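PDB 3W5N: alpha-L-rhamnosidase from Streptomyces avermitilis, which hydrolyses terminal non-reducing alpha-L-rhamnose residues from citrus flavonoid glycosides and from the arabinogalactan-protein gum arabic. Local coordinates for residues Leu18-Ala23 / Ser106-Gly111; Asp69-Pro74 / Ala961-Pro966; Val338-Leu343 / Pro479-Lys484; Arg351-Tyr356 / Gln471-Val476. All blocks are in the same frame, centred on the assembly; numbering follows the deposited sequence.

Interaction 1: residues Leu18-Ala23 / Ser106-Gly111. With NA (sodium ion), chain M.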
loop_
_atom_site.group_PDB
_atom_site.type_symbol
_atom_site.label_atom_id
_atom_site.label_comp_id
_atom_site.label_asym_id
_atom_site.label_seq_id
_atom_site.Cartn_x
_atom_site.Cartn_y
_atom_site.Cartn_z
ATOM N N LEU A 18 15.485 12.991 8.599
ATOM C CA LEU A 18 16.749 12.981 7.881
ATOM C C LEU A 18 16.450 13.020 6.388
ATOM O O LEU A 18 15.783 12.125 5.853
ATOM C CB LEU A 18 17.534 11.710 8.233
ATOM C CG LEU A 18 18.906 11.468 7.602
ATOM C CD1 LEU A 18 19.913 12.508 8.053
ATOM C CD2 LEU A 18 19.445 10.090 7.979
ATOM N N GLY A 19 16.956 14.036 5.698
ATOM C CA GLY A 19 16.678 14.179 4.269
ATOM C C GLY A 19 15.315 14.820 4.028
ATOM O O GLY A 19 14.551 14.360 3.184
ATOM N N LEU A 20 15.008 15.873 4.781
ATOM C CA LEU A 20 13.754 16.606 4.646
ATOM C C LEU A 20 13.988 17.846 3.788
ATOM O O LEU A 20 14.799 18.710 4.154
ATOM C CB LEU A 20 13.201 16.992 6.032
ATOM C CG LEU A 20 11.979 17.913 6.106
ATOM C CD1 LEU A 20 10.734 17.246 5.530
ATOM C CD2 LEU A 20 11.728 18.321 7.554
ATOM N N ASP A 21 13.290 17.932 2.658
ATOM C CA ASP A 21 13.547 19.009 1.701
ATOM C C ASP A 21 12.584 20.207 1.781
ATOM O O ASP A 21 12.717 21.151 0.994
ATOM C CB ASP A 21 13.613 18.456 0.268
ATOM C CG ASP A 21 14.933 17.750 -0.032
ATOM O OD1 ASP A 21 15.902 17.921 0.740
ATOM O OD2 ASP A 21 15.006 17.022 -1.040
ATOM N N ALA A 22 11.653 20.190 2.741
ATOM C CA ALA A 22 10.689 21.287 2.905
ATOM C C ALA A 22 11.418 22.624 3.088
ATOM O O ALA A 22 12.354 22.708 3.875
ATOM C CB ALA A 22 9.789 21.011 4.108
ATOM N N ALA A 23 11.010 23.653 2.338
ATOM C CA ALA A 23 11.541 25.013 2.540
ATOM C C ALA A 23 11.149 25.597 3.907
ATOM O O ALA A 23 11.938 26.347 4.531
ATOM C CB ALA A 23 11.070 25.936 1.424
ATOM N N SER A 106 16.794 19.425 19.526
ATOM C CA SER A 106 16.606 18.380 18.543
ATOM C C SER A 106 17.145 18.866 17.215
ATOM O O SER A 106 17.794 19.919 17.151
ATOM C CB SER A 106 15.140 17.980 18.441
ATOM O OG SER A 106 15.042 16.780 17.690
ATOM N N TRP A 107 16.886 18.111 16.152
ATOM C CA TRP A 107 17.403 18.507 14.850
ATOM C C TRP A 107 16.534 17.985 13.709
ATOM O O TRP A 107 15.757 17.036 13.888
ATOM C CB TRP A 107 18.876 18.042 14.682
ATOM C CG TRP A 107 19.115 16.539 14.841
ATOM C CD1 TRP A 107 19.517 15.882 15.988
ATOM C CD2 TRP A 107 18.979 15.529 13.826
ATOM N NE1 TRP A 107 19.611 14.520 15.745
ATOM C CE2 TRP A 107 19.296 14.279 14.427
ATOM C CE3 TRP A 107 18.610 15.554 12.465
ATOM C CZ2 TRP A 107 19.261 13.074 13.714
ATOM C CZ3 TRP A 107 18.558 14.355 11.757
ATOM C CH2 TRP A 107 18.882 13.123 12.385
ATOM N N TRP A 108 16.662 18.626 12.548
ATOM C CA TRP A 108 16.265 18.005 11.272
ATOM C C TRP A 108 17.409 18.208 10.276
ATOM O O TRP A 108 18.268 19.080 10.466
ATOM C CB TRP A 108 14.934 18.537 10.725
ATOM C CG TRP A 108 15.001 19.898 10.034
ATOM C CD1 TRP A 108 15.180 20.145 8.692
ATOM C CD2 TRP A 108 14.894 21.173 10.666
ATOM N NE1 TRP A 108 15.182 21.512 8.458
ATOM C CE2 TRP A 108 15.003 22.162 9.655
ATOM C CE3 TRP A 108 14.695 21.579 11.989
ATOM C CZ2 TRP A 108 14.921 23.529 9.939
ATOM C CZ3 TRP A 108 14.611 22.955 12.275
ATOM C CH2 TRP A 108 14.735 23.904 11.252
ATOM N N GLU A 109 17.450 17.381 9.238
ATOM C CA GLU A 109 18.513 17.515 8.254
ATOM C C GLU A 109 17.937 17.574 6.850
ATOM O O GLU A 109 17.148 16.716 6.444
ATOM C CB GLU A 109 19.537 16.373 8.390
ATOM C CG GLU A 109 20.737 16.527 7.460
ATOM C CD GLU A 109 21.836 15.498 7.695
ATOM O OE1 GLU A 109 22.171 15.205 8.865
ATOM O OE2 GLU A 109 22.400 14.991 6.699
ATOM N N THR A 110 18.344 18.590 6.103
ATOM C CA THR A 110 17.876 18.717 4.730
ATOM C C THR A 110 18.580 17.704 3.856
ATOM O O THR A 110 19.711 17.285 4.153
ATOM C CB THR A 110 18.107 20.143 4.174
ATOM O OG1 THR A 110 19.500 20.474 4.251
ATOM C CG2 THR A 110 17.310 21.164 4.976
ATOM N N GLY A 111 17.915 17.326 2.769
ATOM C CA GLY A 111 18.508 16.471 1.779
ATOM C C GLY A 111 19.117 17.288 0.652
ATOM O O GLY A 111 19.648 18.384 0.872
HETATM NA NA NA M . 13.855 10.685 5.546
HETATM O O HOH W 1 12.929 11.833 7.318
HETATM O O HOH W 2 12.689 11.963 3.827
HETATM O O HOH W 3 14.993 9.712 3.610
HETATM O O HOH W 4 12.094 9.168 5.410
HETATM O O HOH W 5 14.746 9.139 7.121
#
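Leu18 and Glu109 form a single backbone bridge, their CA atoms 4.9 Å apart, while the segments 18-21 and 107-111 diverge by 58°. Glu109 O accepts from two successive amides of the loop: Leu20 N is nearly straight at 168° and lies in the carbonyl plane, whereas the bond from Gly19 N, also 2.8 Å from Glu109 O, is bent and weak. At the backbone angles of Gly19 a CB would press on the preceding carbonyl oxygen. Gly111 is restricted by its neighbours, since a CB there would collide with Asp21 OD1. Leu18 swings CG anti to its own amide nitrogen (chi1 -180°), which lays CD1 alongside the extended Glu109 chain, 3.6 Å from Glu109 CD. Leu20 CD2 meets Trp108 CD1 at 4.1 Å, the two side chains crossing at a slant. Further along, Asp21 OD1 takes a weak bond from Gly111 N at 2.9 Å, and its other oxygen, OD2, binds Tyr356 OH. The Glu109 carboxylate is paired with Arg85 and Arg320, which probably offsets much of the charge that the methyl of Leu18 lies against. Leu18 O binds a sodium ion at 2.4 Å, and five waters complete six ligands. The chemistry thus implies a loop of the immunoglobulin-like domain held to edge strand 106-109 chiefly through backbone polar atoms.

Interaction 2: residues Asp69-Pro74 / Ala961-Pro966. With NA (sodium ion), chain L.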
loop_
_atom_site.group_PDB
_atom_site.type_symbol
_atom_site.label_atom_id
_atom_site.label_comp_id
_atom_site.label_asym_id
_atom_site.label_seq_id
_atom_site.Cartn_x
_atom_site.Cartn_y
_atom_site.Cartn_z
ATOM N N ASP A 69 -0.286 29.148 19.054
ATOM C CA ASP A 69 0.041 28.084 18.088
ATOM C C ASP A 69 1.141 27.181 18.626
ATOM O O ASP A 69 2.223 27.684 18.933
ATOM C CB ASP A 69 0.579 28.698 16.787
ATOM C CG ASP A 69 -0.498 29.358 15.950
ATOM O OD1 ASP A 69 -1.682 29.261 16.304
ATOM O OD2 ASP A 69 -0.148 29.963 14.918
ATOM N N SER A 70 0.896 25.880 18.690
ATOM C CA SER A 70 1.928 24.948 19.133
ATOM C C SER A 70 2.056 23.729 18.227
ATOM O O SER A 70 2.831 22.810 18.524
ATOM C CB SER A 70 1.651 24.515 20.576
ATOM O OG SER A 70 0.404 23.829 20.666
ATOM N N VAL A 71 1.287 23.713 17.142
ATOM C CA VAL A 71 1.227 22.559 16.243
ATOM C C VAL A 71 1.470 23.016 14.819
ATOM O O VAL A 71 0.795 23.931 14.337
ATOM C CB VAL A 71 -0.140 21.833 16.362
ATOM C CG1 VAL A 71 -0.385 20.914 15.176
ATOM C CG2 VAL A 71 -0.197 21.034 17.662
ATOM N N LEU A 72 2.416 22.362 14.144
ATOM C CA LEU A 72 2.716 22.598 12.712
ATOM C C LEU A 72 3.006 24.062 12.401
ATOM O O LEU A 72 2.466 24.646 11.444
ATOM C CB LEU A 72 1.618 22.009 11.802
ATOM C CG LEU A 72 1.422 20.484 11.944
ATOM C CD1 LEU A 72 0.126 20.046 11.264
ATOM C CD2 LEU A 72 2.615 19.685 11.423
ATOM N N VAL A 73 3.855 24.653 13.235
ATOM C CA VAL A 73 4.255 26.053 13.060
ATOM C C VAL A 73 5.421 26.094 12.076
ATOM O O VAL A 73 6.473 25.506 12.337
ATOM C CB VAL A 73 4.674 26.698 14.401
ATOM C CG1 VAL A 73 5.047 28.169 14.186
ATOM C CG2 VAL A 73 3.584 26.532 15.446
ATOM N N PRO A 74 5.239 26.762 10.914
ATOM C CA PRO A 74 6.283 26.703 9.879
ATOM C C PRO A 74 7.532 27.489 10.258
ATOM O O PRO A 74 7.442 28.607 10.771
ATOM C CB PRO A 74 5.611 27.340 8.645
ATOM C CG PRO A 74 4.505 28.179 9.196
ATOM C CD PRO A 74 4.058 27.539 10.480
ATOM N N ALA A 961 -3.348 9.567 20.591
ATOM C CA ALA A 961 -2.115 10.342 20.543
ATOM C C ALA A 961 -2.300 11.494 19.553
ATOM O O ALA A 961 -1.952 11.387 18.366
ATOM C CB ALA A 961 -0.955 9.451 20.142
ATOM N N SER A 962 -2.874 12.591 20.037
ATOM C CA SER A 962 -3.108 13.758 19.197
ATOM C C SER A 962 -1.799 14.522 19.004
ATOM O O SER A 962 -0.842 14.309 19.742
ATOM C CB SER A 962 -4.155 14.672 19.840
ATOM O OG SER A 962 -3.536 15.599 20.713
ATOM N N LEU A 963 -1.762 15.439 18.038
ATOM C CA LEU A 963 -0.570 16.290 17.873
ATOM C C LEU A 963 -0.238 17.163 19.097
ATOM O O LEU A 963 0.929 17.555 19.282
ATOM C CB LEU A 963 -0.659 17.161 16.600
ATOM C CG LEU A 963 -0.949 16.427 15.277
ATOM C CD1 LEU A 963 -0.781 17.383 14.096
ATOM C CD2 LEU A 963 -0.035 15.217 15.095
ATOM N N HIS A 964 -1.243 17.441 19.935
ATOM C CA HIS A 964 -1.033 18.211 21.180
ATOM C C HIS A 964 -0.570 17.347 22.361
ATOM O O HIS A 964 -0.261 17.871 23.440
ATOM C CB HIS A 964 -2.312 18.955 21.576
ATOM C CG HIS A 964 -2.837 19.884 20.522
ATOM N ND1 HIS A 964 -2.325 21.148 20.322
ATOM C CD2 HIS A 964 -3.866 19.753 19.650
ATOM C CE1 HIS A 964 -2.995 21.746 19.351
ATOM N NE2 HIS A 964 -3.931 20.918 18.922
ATOM N N GLY A 965 -0.516 16.032 22.148
ATOM C CA GLY A 965 -0.209 15.071 23.202
ATOM C C GLY A 965 -1.402 14.164 23.481
ATOM O O GLY A 965 -2.427 14.229 22.780
ATOM N N PRO A 966 -1.293 13.309 24.508
ATOM C CA PRO A 966 -2.339 12.293 24.718
ATOM C C PRO A 966 -3.674 12.875 25.182
ATOM O O PRO A 966 -3.713 13.788 26.028
ATOM C CB PRO A 966 -1.739 11.359 25.793
ATOM C CG PRO A 966 -0.653 12.164 26.455
ATOM C CD PRO A 966 -0.170 13.182 25.453
HETATM NA NA NA L . -0.986 25.463 13.709
HETATM O O HOH W 6 0.244 26.288 12.102
HETATM O O HOH W 7 -2.589 26.473 12.404
HETATM O O HOH W 8 -1.591 23.563 12.658
#
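Val71 reaches both side chains of the 963-964 corner, sending one methyl to each. Its chi1 of 163° places CG1 roughly opposite the backbone nitrogen and against Leu963 CD1, 3.7 Å away, while CG2 turns to the imidazole of His964. CG2 sits over a face of that ring, 3.7 Å from the centroid and 30° off the normal, which defines a CH-pi contact; its nearest ring atom is His964 CE1, at 3.3 Å from Val71 CG2. The valine crosses both partners at about a right angle. Leu963 CD1 also touches Leu72 CD1 at 4.0 Å, so one leucine methyl rests against two successive residues. Ser70 OG lies in the plane of the imidazole at its edge, but at 3.8 Å from His964 ND1 it makes no hydrogen bond there; its partner is Asn987 ND2. His964 ND1 is buried with no polar partner in the model. The corner is a type I beta turn from Ser962 to Gly965, closed by Gly965 N to Ser962 O at 3.0 Å and braced by Ser962 OG, which donates to Gly965 O. On the opposing segment, Val71 O binds a sodium ion with three waters. Leu72 and Val73 form a G1 beta bulge facing Leu27. The contact therefore sets the bulged approach to strand 73-74, paired with strand 26-32 of the N-terminal domain, against the hairpin turn joining strands 955-962 and 965-974 of the C-terminal domain.

Interaction 3: residues Val338-Leu343 / Pro479-Lys484. With RAM (alpha-L-rhamnopyranose), chain E.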
loop_
_atom_site.group_PDB
_atom_site.type_symbol
_atom_site.label_atom_id
_atom_site.label_comp_id
_atom_site.label_asym_id
_atom_site.label_seq_id
_atom_site.Cartn_x
_atom_site.Cartn_y
_atom_site.Cartn_z
ATOM N N VAL A 338 22.322 -1.151 4.323
ATOM C CA VAL A 338 22.071 0.251 4.627
ATOM C C VAL A 338 20.588 0.445 5.003
ATOM O O VAL A 338 19.681 0.163 4.187
ATOM C CB VAL A 338 22.437 1.144 3.429
ATOM C CG1 VAL A 338 22.114 2.604 3.713
ATOM C CG2 VAL A 338 23.920 0.996 3.093
ATOM N N GLY A 339 20.356 0.915 6.230
ATOM C CA GLY A 339 19.003 1.222 6.730
ATOM C C GLY A 339 18.154 -0.015 7.008
ATOM O O GLY A 339 18.668 -1.136 7.047
ATOM N N ARG A 340 16.857 0.191 7.198
ATOM C CA ARG A 340 15.926 -0.890 7.478
ATOM C C ARG A 340 14.628 -0.742 6.672
ATOM O O ARG A 340 13.554 -1.216 7.103
ATOM C CB ARG A 340 15.645 -0.965 8.989
ATOM C CG ARG A 340 15.107 0.316 9.612
ATOM C CD ARG A 340 14.957 0.147 11.125
ATOM N NE ARG A 340 14.481 1.373 11.759
ATOM C CZ ARG A 340 13.280 1.522 12.296
ATOM N NH1 ARG A 340 12.408 0.517 12.293
ATOM N NH2 ARG A 340 12.956 2.683 12.846
ATOM N N ASP A 341 14.713 -0.076 5.519
ATOM C CA ASP A 341 13.539 0.119 4.669
ATOM C C ASP A 341 13.303 -1.120 3.825
ATOM O O ASP A 341 14.251 -1.839 3.491
ATOM C CB ASP A 341 13.703 1.313 3.701
ATOM C CG ASP A 341 13.841 2.658 4.407
ATOM O OD1 ASP A 341 13.681 2.763 5.651
ATOM O OD2 ASP A 341 14.098 3.633 3.667
ATOM N N GLN A 342 12.043 -1.364 3.492
ATOM C CA GLN A 342 11.637 -2.432 2.577
ATOM C C GLN A 342 10.973 -1.794 1.371
ATOM O O GLN A 342 10.276 -0.778 1.504
ATOM C CB GLN A 342 10.617 -3.361 3.253
ATOM C CG GLN A 342 11.075 -3.872 4.614
ATOM C CD GLN A 342 12.217 -4.875 4.498
ATOM O OE1 GLN A 342 12.373 -5.564 3.475
ATOM N NE2 GLN A 342 13.032 -4.962 5.548
ATOM N N LEU A 343 11.175 -2.392 0.195
ATOM C CA LEU A 343 10.488 -1.947 -1.021
ATOM C C LEU A 343 10.753 -0.487 -1.358
ATOM O O LEU A 343 9.883 0.192 -1.909
ATOM C CB LEU A 343 8.969 -2.215 -0.915
ATOM C CG LEU A 343 8.562 -3.604 -0.435
ATOM C CD1 LEU A 343 7.041 -3.642 -0.283
ATOM C CD2 LEU A 343 9.028 -4.653 -1.435
ATOM N N PRO A 479 8.773 5.363 5.214
ATOM C CA PRO A 479 9.186 4.198 4.438
ATOM C C PRO A 479 8.548 2.920 4.986
ATOM O O PRO A 479 8.295 2.823 6.182
ATOM C CB PRO A 479 10.683 4.125 4.698
ATOM C CG PRO A 479 11.090 5.549 4.940
ATOM C CD PRO A 479 9.922 6.183 5.659
ATOM N N VAL A 480 8.285 1.957 4.118
ATOM C CA VAL A 480 7.847 0.642 4.578
ATOM C C VAL A 480 8.955 -0.015 5.412
ATOM O O VAL A 480 10.093 -0.063 4.975
ATOM C CB VAL A 480 7.465 -0.245 3.371
ATOM C CG1 VAL A 480 7.086 -1.647 3.849
ATOM C CG2 VAL A 480 6.263 0.381 2.652
ATOM N N ARG A 481 8.619 -0.489 6.630
ATOM C CA ARG A 481 9.589 -1.210 7.454
ATOM C C ARG A 481 8.892 -2.366 8.150
ATOM O O ARG A 481 7.677 -2.375 8.284
ATOM C CB ARG A 481 10.226 -0.281 8.523
ATOM C CG ARG A 481 11.000 0.880 7.920
ATOM C CD ARG A 481 11.545 1.836 8.965
ATOM N NE ARG A 481 12.339 2.843 8.257
ATOM C CZ ARG A 481 12.478 4.109 8.622
ATOM N NH1 ARG A 481 11.892 4.568 9.714
ATOM N NH2 ARG A 481 13.217 4.915 7.864
ATOM N N ILE A 482 9.665 -3.372 8.544
ATOM C CA ILE A 482 9.108 -4.465 9.354
ATOM C C ILE A 482 8.763 -3.925 10.728
ATOM O O ILE A 482 9.616 -3.324 11.405
ATOM C CB ILE A 482 10.087 -5.647 9.454
ATOM C CG1 ILE A 482 10.370 -6.190 8.045
ATOM C CG2 ILE A 482 9.509 -6.736 10.366
ATOM C CD1 ILE A 482 11.571 -7.105 7.975
ATOM N N ALA A 483 7.505 -4.119 11.131
ATOM C CA ALA A 483 7.010 -3.563 12.383
ATOM C C ALA A 483 6.858 -4.620 13.460
ATOM O O ALA A 483 6.820 -4.283 14.638
ATOM C CB ALA A 483 5.661 -2.890 12.155
ATOM N N LYS A 484 6.749 -5.887 13.056
ATOM C CA LYS A 484 6.434 -6.978 13.992
ATOM C C LYS A 484 6.690 -8.300 13.286
ATOM O O LYS A 484 6.588 -8.382 12.053
ATOM C CB LYS A 484 4.953 -6.887 14.414
ATOM C CG LYS A 484 4.549 -7.762 15.592
ATOM C CD LYS A 484 3.036 -7.907 15.721
ATOM C CE LYS A 484 2.367 -6.592 16.091
ATOM N NZ LYS A 484 2.788 -6.223 17.472
HETATM C C1 RAM E . -0.514 -2.122 17.344
HETATM C C2 RAM E . 0.848 -2.697 17.722
HETATM C C3 RAM E . 0.719 -3.547 18.979
HETATM C C4 RAM E . -0.347 -4.638 18.761
HETATM C C5 RAM E . -1.684 -4.020 18.331
HETATM C C6 RAM E . -2.750 -5.051 17.951
HETATM O O1 RAM E . -0.915 -1.186 18.350
HETATM O O2 RAM E . 1.327 -3.524 16.651
HETATM O O3 RAM E . 2.012 -4.106 19.237
HETATM O O4 RAM E . -0.524 -5.406 19.956
HETATM O O5 RAM E . -1.489 -3.163 17.193
HETATM O O HOH W 9 12.514 -3.441 8.128
HETATM O O HOH W 10 9.914 1.968 1.663
#
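Gln342 N donates to Val480 O at 2.8 Å with an angle of 164°, the direct backbone hydrogen bond between the loop 338-343 and the start of strand 480-493. Two waters extend this link: one joins Gln342 O to Val480 N, the other connects Arg340 O, Gln342 NE2 and Ile482 N. Among the side chains, Arg481 grips Asp341 side-on, with both nitrogens on the same oxygen. Arg481 NE lies 2.9 Å from Asp341 OD1 and Arg481 NH2 3.1 Å from it; the latter uses the syn lone pair. Carboxylate and guanidinium are nearly coplanar, 26° apart, and the extended Arg481 chain runs beside the aspartate. Tyr359 OH holds Asp341 OD2, so both carboxylate oxygens are engaged. Pro479 CB packs 3.4 Å from Asp341 OD1. A methionine in place of Arg481 would probably leave the buried Asp341 carboxylate without its charged partner and OD1 without its two-nitrogen grip. Gln342 bends at chi2 (-71°), bringing NE2 to 3.6 Å from Ile482 CD1. Beyond this contact, Lys484 NZ donates to O3 of a bound rhamnose, 2.9 Å away. The loop between strands 336-337 and 353-360 is thus joined by one backbone bond, two bridging waters and a side-on salt bridge to the first residues of strand 480-493, an inner strand of the large mixed sheet, next to strand 587-594.

Interaction 4: residues Arg351-Tyr356 / Gln471-Val476. With RAM (alpha-L-rhamnopyranose), chain G.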
loop_
_atom_site.group_PDB
_atom_site.type_symbol
_atom_site.label_atom_id
_atom_site.label_comp_id
_atom_site.label_asym_id
_atom_site.label_seq_id
_atom_site.Cartn_x
_atom_site.Cartn_y
_atom_site.Cartn_z
ATOM N N ARG A 351 6.939 8.859 -14.004
ATOM C CA ARG A 351 7.110 9.844 -15.069
ATOM C C ARG A 351 7.216 11.228 -14.447
ATOM O O ARG A 351 7.967 12.077 -14.935
ATOM C CB ARG A 351 5.933 9.804 -16.048
ATOM C CG ARG A 351 5.797 8.481 -16.800
ATOM C CD ARG A 351 4.412 8.308 -17.404
ATOM N NE ARG A 351 3.395 7.950 -16.405
ATOM C CZ ARG A 351 2.178 7.497 -16.703
ATOM N NH1 ARG A 351 1.822 7.328 -17.973
ATOM N NH2 ARG A 351 1.312 7.198 -15.738
ATOM N N LYS A 352 6.460 11.454 -13.366
ATOM C CA LYS A 352 6.366 12.778 -12.764
ATOM C C LYS A 352 7.313 12.953 -11.575
ATOM O O LYS A 352 7.900 14.025 -11.389
ATOM C CB LYS A 352 4.916 13.080 -12.358
ATOM C CG LYS A 352 3.966 13.196 -13.560
ATOM C CD LYS A 352 2.664 13.863 -13.170
ATOM C CE LYS A 352 1.760 14.088 -14.376
ATOM N NZ LYS A 352 0.611 14.960 -13.971
ATOM N N ARG A 353 7.464 11.910 -10.763
ATOM C CA ARG A 353 8.324 12.012 -9.575
ATOM C C ARG A 353 8.775 10.624 -9.136
ATOM O O ARG A 353 8.055 9.632 -9.334
ATOM C CB ARG A 353 7.611 12.751 -8.418
ATOM C CG ARG A 353 6.513 11.945 -7.716
ATOM C CD ARG A 353 5.766 12.781 -6.671
ATOM N NE ARG A 353 4.982 13.804 -7.361
ATOM C CZ ARG A 353 5.171 15.121 -7.255
ATOM N NH1 ARG A 353 6.085 15.631 -6.419
ATOM N NH2 ARG A 353 4.416 15.944 -7.971
ATOM N N VAL A 354 9.971 10.567 -8.565
ATOM C CA VAL A 354 10.423 9.373 -7.858
ATOM C C VAL A 354 10.925 9.853 -6.492
ATOM O O VAL A 354 11.526 10.914 -6.393
ATOM C CB VAL A 354 11.500 8.578 -8.644
ATOM C CG1 VAL A 354 12.796 9.367 -8.820
ATOM C CG2 VAL A 354 11.762 7.208 -8.001
ATOM N N GLN A 355 10.661 9.084 -5.435
ATOM C CA GLN A 355 11.072 9.503 -4.093
ATOM C C GLN A 355 12.477 8.987 -3.798
ATOM O O GLN A 355 12.801 7.868 -4.155
ATOM C CB GLN A 355 10.093 8.952 -3.049
ATOM C CG GLN A 355 8.684 9.471 -3.248
ATOM C CD GLN A 355 7.786 9.212 -2.059
ATOM O OE1 GLN A 355 7.313 10.149 -1.415
ATOM N NE2 GLN A 355 7.575 7.964 -1.747
ATOM N N TYR A 356 13.303 9.786 -3.125
ATOM C CA TYR A 356 14.649 9.353 -2.768
ATOM C C TYR A 356 14.795 9.279 -1.262
ATOM O O TYR A 356 14.079 9.966 -0.514
ATOM C CB TYR A 356 15.760 10.225 -3.401
ATOM C CG TYR A 356 16.014 11.549 -2.698
ATOM C CD1 TYR A 356 16.927 11.627 -1.630
ATOM C CD2 TYR A 356 15.360 12.716 -3.107
ATOM C CE1 TYR A 356 17.163 12.824 -0.974
ATOM C CE2 TYR A 356 15.589 13.926 -2.455
ATOM C CZ TYR A 356 16.500 13.966 -1.407
ATOM O OH TYR A 356 16.732 15.120 -0.732
ATOM N N GLN A 471 10.907 14.907 -11.574
ATOM C CA GLN A 471 11.373 15.368 -10.269
ATOM C C GLN A 471 11.896 14.205 -9.440
ATOM O O GLN A 471 11.347 13.112 -9.506
ATOM C CB GLN A 471 10.231 16.013 -9.491
ATOM C CG GLN A 471 9.578 17.210 -10.151
ATOM C CD GLN A 471 8.619 17.899 -9.207
ATOM O OE1 GLN A 471 9.019 18.398 -8.152
ATOM N NE2 GLN A 471 7.351 17.926 -9.573
ATOM N N ILE A 472 12.952 14.461 -8.673
ATOM C CA ILE A 472 13.469 13.511 -7.687
ATOM C C ILE A 472 13.230 14.178 -6.334
ATOM O O ILE A 472 13.832 15.205 -6.019
ATOM C CB ILE A 472 14.956 13.161 -7.946
ATOM C CG1 ILE A 472 15.112 12.629 -9.391
ATOM C CG2 ILE A 472 15.494 12.170 -6.893
ATOM C CD1 ILE A 472 16.536 12.316 -9.821
ATOM N N VAL A 473 12.311 13.608 -5.546
ATOM C CA VAL A 473 11.800 14.310 -4.363
ATOM C C VAL A 473 12.079 13.516 -3.093
ATOM O O VAL A 473 12.021 12.303 -3.120
ATOM C CB VAL A 473 10.281 14.599 -4.487
ATOM C CG1 VAL A 473 10.020 15.504 -5.697
ATOM C CG2 VAL A 473 9.491 13.317 -4.649
ATOM N N ALA A 474 12.394 14.199 -1.997
ATOM C CA ALA A 474 12.608 13.514 -0.718
ATOM C C ALA A 474 11.341 12.737 -0.330
ATOM O O ALA A 474 10.216 13.238 -0.497
ATOM C CB ALA A 474 12.984 14.513 0.374
ATOM N N GLN A 475 11.504 11.511 0.158
ATOM C CA GLN A 475 10.341 10.692 0.469
ATOM C C GLN A 475 9.462 11.394 1.506
ATOM O O GLN A 475 9.961 11.886 2.522
ATOM C CB GLN A 475 10.750 9.302 0.958
ATOM C CG GLN A 475 9.551 8.436 1.308
ATOM C CD GLN A 475 9.854 6.965 1.220
ATOM O OE1 GLN A 475 11.027 6.560 1.188
ATOM N NE2 GLN A 475 8.801 6.141 1.194
ATOM N N VAL A 476 8.159 11.428 1.237
ATOM C CA VAL A 476 7.192 12.165 2.062
ATOM C C VAL A 476 6.589 11.262 3.145
ATOM O O VAL A 476 6.472 11.655 4.322
ATOM C CB VAL A 476 6.058 12.752 1.173
ATOM C CG1 VAL A 476 4.980 13.420 2.022
ATOM C CG2 VAL A 476 6.650 13.724 0.141
HETATM C C1 RAM G . 0.528 4.490 -19.413
HETATM C C2 RAM G . -0.974 4.202 -19.348
HETATM C C3 RAM G . -1.239 2.899 -18.586
HETATM C C4 RAM G . -0.567 2.910 -17.209
HETATM C C5 RAM G . 0.908 3.338 -17.306
HETATM C C6 RAM G . 1.510 3.614 -15.933
HETATM O O1 RAM G . 1.207 3.487 -20.186
HETATM O O2 RAM G . -1.612 5.303 -18.683
HETATM O O3 RAM G . -2.648 2.675 -18.441
HETATM O O4 RAM G . -0.714 1.614 -16.604
HETATM O O5 RAM G . 1.055 4.539 -18.080
HETATM O O HOH W 11 6.526 16.264 -11.886
HETATM O O HOH W 12 6.972 18.236 -6.307
#
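The shortest direct hydrogen bond between the segments runs from Tyr356 N to Val473 O, at 2.8 Å. Val473 N in turn donates to Val354 O at 2.9 Å, and Val354 N to Gln471 O, so the bonds alternate as in a parallel pair; the strand axes are 4.5 Å apart at 36°. Gln355 carries the link beyond the strand. With CG opposite the carbonyl carbon (chi1 -62°) and the chain then extended, its OE1 reaches Val476 N at 3.1 Å. This bond is straight at the hydrogen, 170°, yet the donor stands above the amide plane. Gln355 NE2 and Gln475 NE2 both bind Asp477 OD1, and Gln475 OE1 binds Gln357 NE2. Shortening Gln355 to an alanine is likely to leave Val476 N without its acceptor and Asp477 OD1 with one donor fewer. On the other face, Val354 CG1 lies beside Ile472 CG1, and Tyr356 CD2 is 3.8 Å from Ile472 CG2. At the start of the two strands, one water joins Arg353 NH1 to Gln471 OE1, while Arg353 NE pairs with Asp670. Arg351, bent at chi3, brings NH1 to 2.9 Å from the O5 of a bound rhamnose. Strand 353-360 runs between strand 316-326, antiparallel, and the outermost strand 471-474, parallel; helix 658-671 lies against the Arg353, Gln355 and Val476 side, and Trp118 against Tyr356 and Ile472.

Interactions 1 and 4 touch directly, their centres 15 Å apart: Asp21 OD2 meets Tyr356 OH at 2.6 Å, and Gly19 O packs on Ala474 CB, joining the immunoglobulin-like domain to the edge of the sheet ending in strand 471-474. Interactions 3 and 4, with centres 18 Å apart, both belong to the alpha-L-rhamnosidase N-terminal domain; strand 471-474 leads along the chain to strand 480-493, and the segments of interaction 4 fall between those of interaction 3. Interaction 2 spans the longest sequence interval, and its centre is 19 Å from that of interaction 1. The immunoglobulin-like domain thus touches two distant parts of this multidomain enzyme, consistent with its being held from both.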